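Mec-8 protein (Caenorhabditis elegans, PDB 6DG0) probably binds RNA in the nucleus, this chain being its C-terminal RNA recognition motif domain, crystallised with the oligonucleotide AGCACA. Local coordinates at residues 15-18 against 19-23; 48-51 against 52-55. The protein carries 2 engineered substitutions. All blocks are in the same frame, centred on the assembly; numbering follows the deposited sequence.

Contact 1 (15-18 against 19-23); sequences VNED and TLRGV
The guanidinium of Arg21 carries the backbone carbonyl O of Glu17 over one face, toward the rim, and has the carboxylate of Asp18 at its edge, near its plane. With Glu17 these residues form a salt-bridge network on the first turns of helix 17-24, the first helix of the RNA recognition motif. Asp18 OD1 lies 2.5 Å from Arg21 NH1, and the two side chains run side by side, their planes turned 69° apart. Glu17, one full turn before the arginine, reaches it with an extended chain whose OE2 stands 3.3 Å from Arg21 NH2; here the planes are 36° apart. CG of Arg21 leaves the helix anti to the backbone N (chi1 -179°), and a bend at chi3 turns the guanidinium back toward the two acids, one for each terminal nitrogen. Acids suit the first turn of a helix, where their negative charge probably interacts favourably with the positive end of the helix dipole. With an alanine here in place of Arg21 the guanidinium is gone, and Glu17 and Asp18, two like charges, would probably be left without their shared mate. Beside this surface cluster the backbone closes the turn: Arg21 N donates to Glu17 O at 2.9 Å and Gly22 N to Asp18 O at 3.0 Å, while Leu20, buried, turns its side chain to Leu33 of strand 30-37. Asn16 occupies the N-cap position without a capping bond from its side chain. A water bridges Asn16 N, from which it accepts, and Thr19 OG1, 2.8 Å away, whose oxygen also sits 3.2 Å from Asn16 CB.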
ATOM      1  N   VAL A  15      -6.780 -11.116  -2.422  1.00 37.87           N
ATOM      2  CA  VAL A  15      -7.293  -9.785  -2.109  1.00 32.16           C
ATOM      3  C   VAL A  15      -7.566  -8.955  -3.367  1.00 33.46           C
ATOM      4  O   VAL A  15      -6.763  -8.912  -4.301  1.00 35.98           O
ATOM      5  CB  VAL A  15      -6.334  -9.007  -1.169  1.00 35.15           C
ATOM      6  CG1 VAL A  15      -4.963  -8.825  -1.798  1.00 37.57           C
ATOM      7  CG2 VAL A  15      -6.933  -7.659  -0.788  1.00 33.87           C
ATOM      8  N   ASN A  16      -8.735  -8.324  -3.374  1.00 34.47           N
ATOM      9  CA  ASN A  16      -9.173  -7.425  -4.439  1.00 33.27           C
ATOM     10  C   ASN A  16      -8.449  -6.086  -4.474  1.00 29.19           C
ATOM     11  O   ASN A  16      -7.877  -5.649  -3.476  1.00 28.47           O
ATOM     12  CB  ASN A  16     -10.677  -7.173  -4.327  1.00 26.42           C
ATOM     13  CG  ASN A  16     -11.498  -8.332  -4.835  1.00 29.07           C
ATOM     14  OD1 ASN A  16     -12.429  -8.783  -4.174  1.00 37.97           O
ATOM     15  ND2 ASN A  16     -11.157  -8.823  -6.020  1.00 39.23           N
ATOM     16  N   GLU A  17      -8.460  -5.453  -5.642  1.00 31.32           N
ATOM     17  CA  GLU A  17      -7.886  -4.125  -5.793  1.00 34.05           C
ATOM     18  C   GLU A  17      -8.810  -3.124  -5.104  1.00 32.79           C
ATOM     19  O   GLU A  17      -8.354  -2.169  -4.475  1.00 26.74           O
ATOM     20  CB  GLU A  17      -7.718  -3.761  -7.267  1.00 37.72           C
ATOM     21  CG  GLU A  17      -6.977  -2.458  -7.495  1.00 46.68           C
ATOM     22  CD  GLU A  17      -6.576  -2.253  -8.944  1.00 55.16           C
ATOM     23  OE1 GLU A  17      -6.888  -3.126  -9.783  1.00 57.98           O
ATOM     24  OE2 GLU A  17      -5.960  -1.208  -9.242  1.00 54.34           O
ATOM     25  N   ASP A  18     -10.114  -3.356  -5.235  1.00 31.45           N
ATOM     26  CA  ASP A  18     -11.124  -2.529  -4.579  1.00 30.38           C
ATOM     27  C   ASP A  18     -11.061  -2.656  -3.062  1.00 25.26           C
ATOM     28  O   ASP A  18     -11.207  -1.666  -2.345  1.00 26.15           O
ATOM     29  CB  ASP A  18     -12.527  -2.902  -5.063  1.00 29.40           C
ATOM     30  CG  ASP A  18     -12.861  -2.299  -6.412  1.00 39.10           C
ATOM     31  OD1 ASP A  18     -12.243  -1.278  -6.782  1.00 43.21           O
ATOM     32  OD2 ASP A  18     -13.747  -2.845  -7.102  1.00 43.65           O
ATOM     33  N   THR A  19     -10.845  -3.878  -2.583  1.00 21.50           N
ATOM     34  CA  THR A  19     -10.721  -4.131  -1.151  1.00 23.43           C
ATOM     35  C   THR A  19      -9.549  -3.360  -0.570  1.00 25.51           C
ATOM     36  O   THR A  19      -9.676  -2.694   0.458  1.00 23.25           O
ATOM     37  CB  THR A  19     -10.520  -5.629  -0.855  1.00 25.63           C
ATOM     38  OG1 THR A  19     -11.633  -6.374  -1.362  1.00 22.69           O
ATOM     39  CG2 THR A  19     -10.381  -5.870   0.640  1.00 21.84           C
ATOM     40  N   LEU A  20      -8.411  -3.455  -1.244  1.00 26.27           N
ATOM     41  CA  LEU A  20      -7.193  -2.799  -0.797  1.00 25.38           C
ATOM     42  C   LEU A  20      -7.331  -1.284  -0.881  1.00 24.14           C
ATOM     43  O   LEU A  20      -6.812  -0.556  -0.035  1.00 28.09           O
ATOM     44  CB  LEU A  20      -6.001  -3.269  -1.626  1.00 27.44           C
ATOM     45  CG  LEU A  20      -4.635  -2.974  -1.013  1.00 36.78           C
ATOM     46  CD1 LEU A  20      -4.533  -3.596   0.370  1.00 34.50           C
ATOM     47  CD2 LEU A  20      -3.541  -3.494  -1.922  1.00 33.64           C
ATOM     48  N   ARG A  21      -8.019  -0.821  -1.920  1.00 25.64           N
ATOM     49  CA  ARG A  21      -8.298   0.599  -2.088  1.00 27.68           C
ATOM     50  C   ARG A  21      -9.115   1.128  -0.915  1.00 24.58           C
ATOM     51  O   ARG A  21      -8.839   2.208  -0.402  1.00 27.66           O
ATOM     52  CB  ARG A  21      -9.021   0.854  -3.413  1.00 27.03           C
ATOM     53  CG  ARG A  21      -9.329   2.318  -3.688  1.00 32.77           C
ATOM     54  CD  ARG A  21      -9.910   2.513  -5.081  1.00 35.03           C
ATOM     55  NE  ARG A  21      -8.985   2.058  -6.117  1.00 36.41           N
ATOM     56  CZ  ARG A  21      -9.120   0.935  -6.815  1.00 40.36           C
ATOM     57  NH1 ARG A  21     -10.151   0.130  -6.597  1.00 42.73           N
ATOM     58  NH2 ARG A  21      -8.216   0.617  -7.732  1.00 36.99           N
ATOM     59  N   GLY A  22     -10.111   0.358  -0.487  1.00 25.13           N
ATOM     60  CA  GLY A  22     -10.915   0.719   0.668  1.00 22.94           C
ATOM     61  C   GLY A  22     -10.096   0.927   1.931  1.00 24.68           C
ATOM     62  O   GLY A  22     -10.449   1.742   2.782  1.00 21.59           O
ATOM     63  N   VAL A  23      -9.001   0.182   2.058  1.00 28.19           N
ATOM     64  CA  VAL A  23      -8.113   0.315   3.209  1.00 24.91           C
ATOM     65  C   VAL A  23      -7.345   1.635   3.217  1.00 26.95           C
ATOM     66  O   VAL A  23      -7.324   2.348   4.221  1.00 27.11           O
ATOM     67  CB  VAL A  23      -7.086  -0.841   3.253  1.00 23.60           C
ATOM     68  CG1 VAL A  23      -6.058  -0.612   4.354  1.00 24.69           C
ATOM     69  CG2 VAL A  23      -7.786  -2.175   3.435  1.00 24.63           C
TER
HETATM   70  O   HOH W   1     -10.304  -8.829  -1.526  1.00 30.55           O

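Contact 2 (48-51 against 52-55); sequences YSDL and QKAT
An aspartate N-cap starts helix 51-61, the second helix of the RNA recognition motif, just after strand 42-48 ends at Tyr48. Asp50 OD1 accepts from Lys53 N at 2.9 Å, and the donor meets it nearly along the C-O axis. The side chain can do this because its CG sits between the backbone N and the carbonyl carbon (chi1 62°), which folds the short carboxylate over the opening turn. Aspartate suits the place: its chain is just long enough to reach an amide that has no helical carbonyl before it. The backbone O of Asp50 takes Ala54 N at 3.2 Å, in the carbonyl plane, and a weak bond from Lys53 N besides. One residue on, Leu51 O receives Thr55 N at 2.8 Å on a nearly straight N-H (168°). Thr55 OG1 lies 3.1 Å from the same oxygen, but it is also hydrogen-bonded to Tyr78 OH, so its proton is not settled. On the inner side the small Ala54 lets the helix come close to the strand: Tyr48 CB is 4.0 Å from Ala54 CB, and Lys53 O stands over one face of the tyrosine ring toward its rim. That ring is buried among Leu6 and Ala54, and its hydroxyl bonds to Phe24 O at the end of helix 17-24. Lys53 lays its CG 3.3 Å from Asp50 OD1 and carries NZ on to Ser28 OG. The aspartate's negative charge thus faces the amide-rich helix start, where the dipole would probably stabilise it.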
ATOM      1  N   TYR A  48       0.441   8.568  -2.335  1.00 28.10           N
ATOM      2  CA  TYR A  48      -0.248   9.674  -1.674  1.00 29.65           C
ATOM      3  C   TYR A  48       0.216  11.031  -2.212  1.00 28.98           C
ATOM      4  O   TYR A  48       1.279  11.132  -2.821  1.00 32.23           O
ATOM      5  CB  TYR A  48      -0.048   9.591  -0.163  1.00 26.17           C
ATOM      6  CG  TYR A  48      -0.909   8.531   0.486  1.00 30.03           C
ATOM      7  CD1 TYR A  48      -0.481   7.210   0.566  1.00 26.50           C
ATOM      8  CD2 TYR A  48      -2.153   8.850   1.014  1.00 31.14           C
ATOM      9  CE1 TYR A  48      -1.273   6.238   1.155  1.00 27.28           C
ATOM     10  CE2 TYR A  48      -2.950   7.889   1.603  1.00 29.49           C
ATOM     11  CZ  TYR A  48      -2.505   6.585   1.672  1.00 27.31           C
ATOM     12  OH  TYR A  48      -3.298   5.628   2.260  1.00 29.89           O
ATOM     13  N   SER A  49      -0.582  12.070  -1.973  1.00 31.70           N
ATOM     14  CA  SER A  49      -0.351  13.381  -2.583  1.00 28.99           C
ATOM     15  C   SER A  49       0.972  14.024  -2.166  1.00 32.96           C
ATOM     16  O   SER A  49       1.567  14.780  -2.932  1.00 35.53           O
ATOM     17  CB  SER A  49      -1.509  14.325  -2.248  1.00 23.34           C
ATOM     18  OG  SER A  49      -1.617  14.531  -0.851  1.00 33.30           O
ATOM     19  N   ASP A  50       1.433  13.718  -0.959  1.00 32.09           N
ATOM     20  CA  ASP A  50       2.728  14.204  -0.492  1.00 30.71           C
ATOM     21  C   ASP A  50       3.311  13.252   0.551  1.00 33.82           C
ATOM     22  O   ASP A  50       2.644  12.308   0.980  1.00 33.43           O
ATOM     23  CB  ASP A  50       2.611  15.634   0.064  1.00 27.86           C
ATOM     24  CG  ASP A  50       1.683  15.736   1.269  1.00 34.71           C
ATOM     25  OD1 ASP A  50       1.860  14.981   2.250  1.00 35.16           O
ATOM     26  OD2 ASP A  50       0.770  16.588   1.237  1.00 38.15           O
ATOM     27  N   LEU A  51       4.559  13.497   0.940  1.00 32.10           N
ATOM     28  CA  LEU A  51       5.251  12.649   1.907  1.00 32.54           C
ATOM     29  C   LEU A  51       4.536  12.549   3.251  1.00 29.58           C
ATOM     30  O   LEU A  51       4.402  11.460   3.808  1.00 27.84           O
ATOM     31  CB  LEU A  51       6.676  13.157   2.134  1.00 28.48           C
ATOM     32  CG  LEU A  51       7.498  12.322   3.119  1.00 34.31           C
ATOM     33  CD1 LEU A  51       7.605  10.884   2.641  1.00 30.24           C
ATOM     34  CD2 LEU A  51       8.875  12.931   3.329  1.00 36.89           C
ATOM     35  N   GLN A  52       4.074  13.686   3.764  1.00 27.55           N
ATOM     36  CA  GLN A  52       3.470  13.740   5.095  1.00 33.33           C
ATOM     37  C   GLN A  52       2.217  12.873   5.205  1.00 30.45           C
ATOM     38  O   GLN A  52       1.950  12.283   6.250  1.00 33.65           O
ATOM     39  CB  GLN A  52       3.128  15.184   5.485  1.00 29.81           C
ATOM     40  CG  GLN A  52       4.320  16.129   5.637  1.00 38.01           C
ATOM     41  CD  GLN A  52       5.034  16.416   4.330  1.00 36.70           C
ATOM     42  OE1 GLN A  52       4.439  16.351   3.254  1.00 38.83           O
ATOM     43  NE2 GLN A  52       6.319  16.734   4.419  1.00 41.15           N
ATOM     44  N   LYS A  53       1.453  12.794   4.122  1.00 31.69           N
ATOM     45  CA  LYS A  53       0.241  11.989   4.119  1.00 28.38           C
ATOM     46  C   LYS A  53       0.583  10.513   3.954  1.00 28.79           C
ATOM     47  O   LYS A  53      -0.121   9.646   4.470  1.00 30.36           O
ATOM     48  CB  LYS A  53      -0.705  12.441   3.004  1.00 34.21           C
ATOM     49  CG  LYS A  53      -1.170  13.888   3.115  1.00 39.11           C
ATOM     50  CD  LYS A  53      -2.034  14.106   4.348  1.00 39.68           C
ATOM     51  CE  LYS A  53      -2.527  15.542   4.417  1.00 41.02           C
ATOM     52  NZ  LYS A  53      -3.354  15.899   3.232  1.00 33.59           N
ATOM     53  N   ALA A  54       1.664  10.237   3.231  1.00 29.24           N
ATOM     54  CA  ALA A  54       2.147   8.871   3.060  1.00 24.91           C
ATOM     55  C   ALA A  54       2.683   8.314   4.375  1.00 29.87           C
ATOM     56  O   ALA A  54       2.387   7.179   4.747  1.00 24.15           O
ATOM     57  CB  ALA A  54       3.220   8.817   1.984  1.00 22.75           C
ATOM     58  N   THR A  55       3.479   9.122   5.068  1.00 32.00           N
ATOM     59  CA  THR A  55       4.028   8.751   6.367  1.00 28.76           C
ATOM     60  C   THR A  55       2.901   8.515   7.365  1.00 31.89           C
ATOM     61  O   THR A  55       2.901   7.532   8.103  1.00 28.29           O
ATOM     62  CB  THR A  55       4.977   9.835   6.911  1.00 28.63           C
ATOM     63  OG1 THR A  55       6.071  10.011   6.004  1.00 26.29           O
ATOM     64  CG2 THR A  55       5.526   9.435   8.269  1.00 29.09           C
TER

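Contact 1 comes first along the chain, at the start of helix 17-24, and contact 2 follows at the junction of strand 42-48 with helix 51-61; strand 30-37 and most of strand 42-48 lie between them. Their centres are 19 Å apart and their nearest atoms about 6 Å, without touching. Each marks the beginning of one of the two helices packed on the four-stranded antiparallel sheet, with strand order 2-3-1-4, of a single RNA recognition motif. Leu20 reaches strand 30-37, whereas Ala54 meets strand 4-11. With nearest atoms about 11 and 10 Å from the bound nucleic acid, both belong to the framework of the domain and neither touches the oligonucleotide.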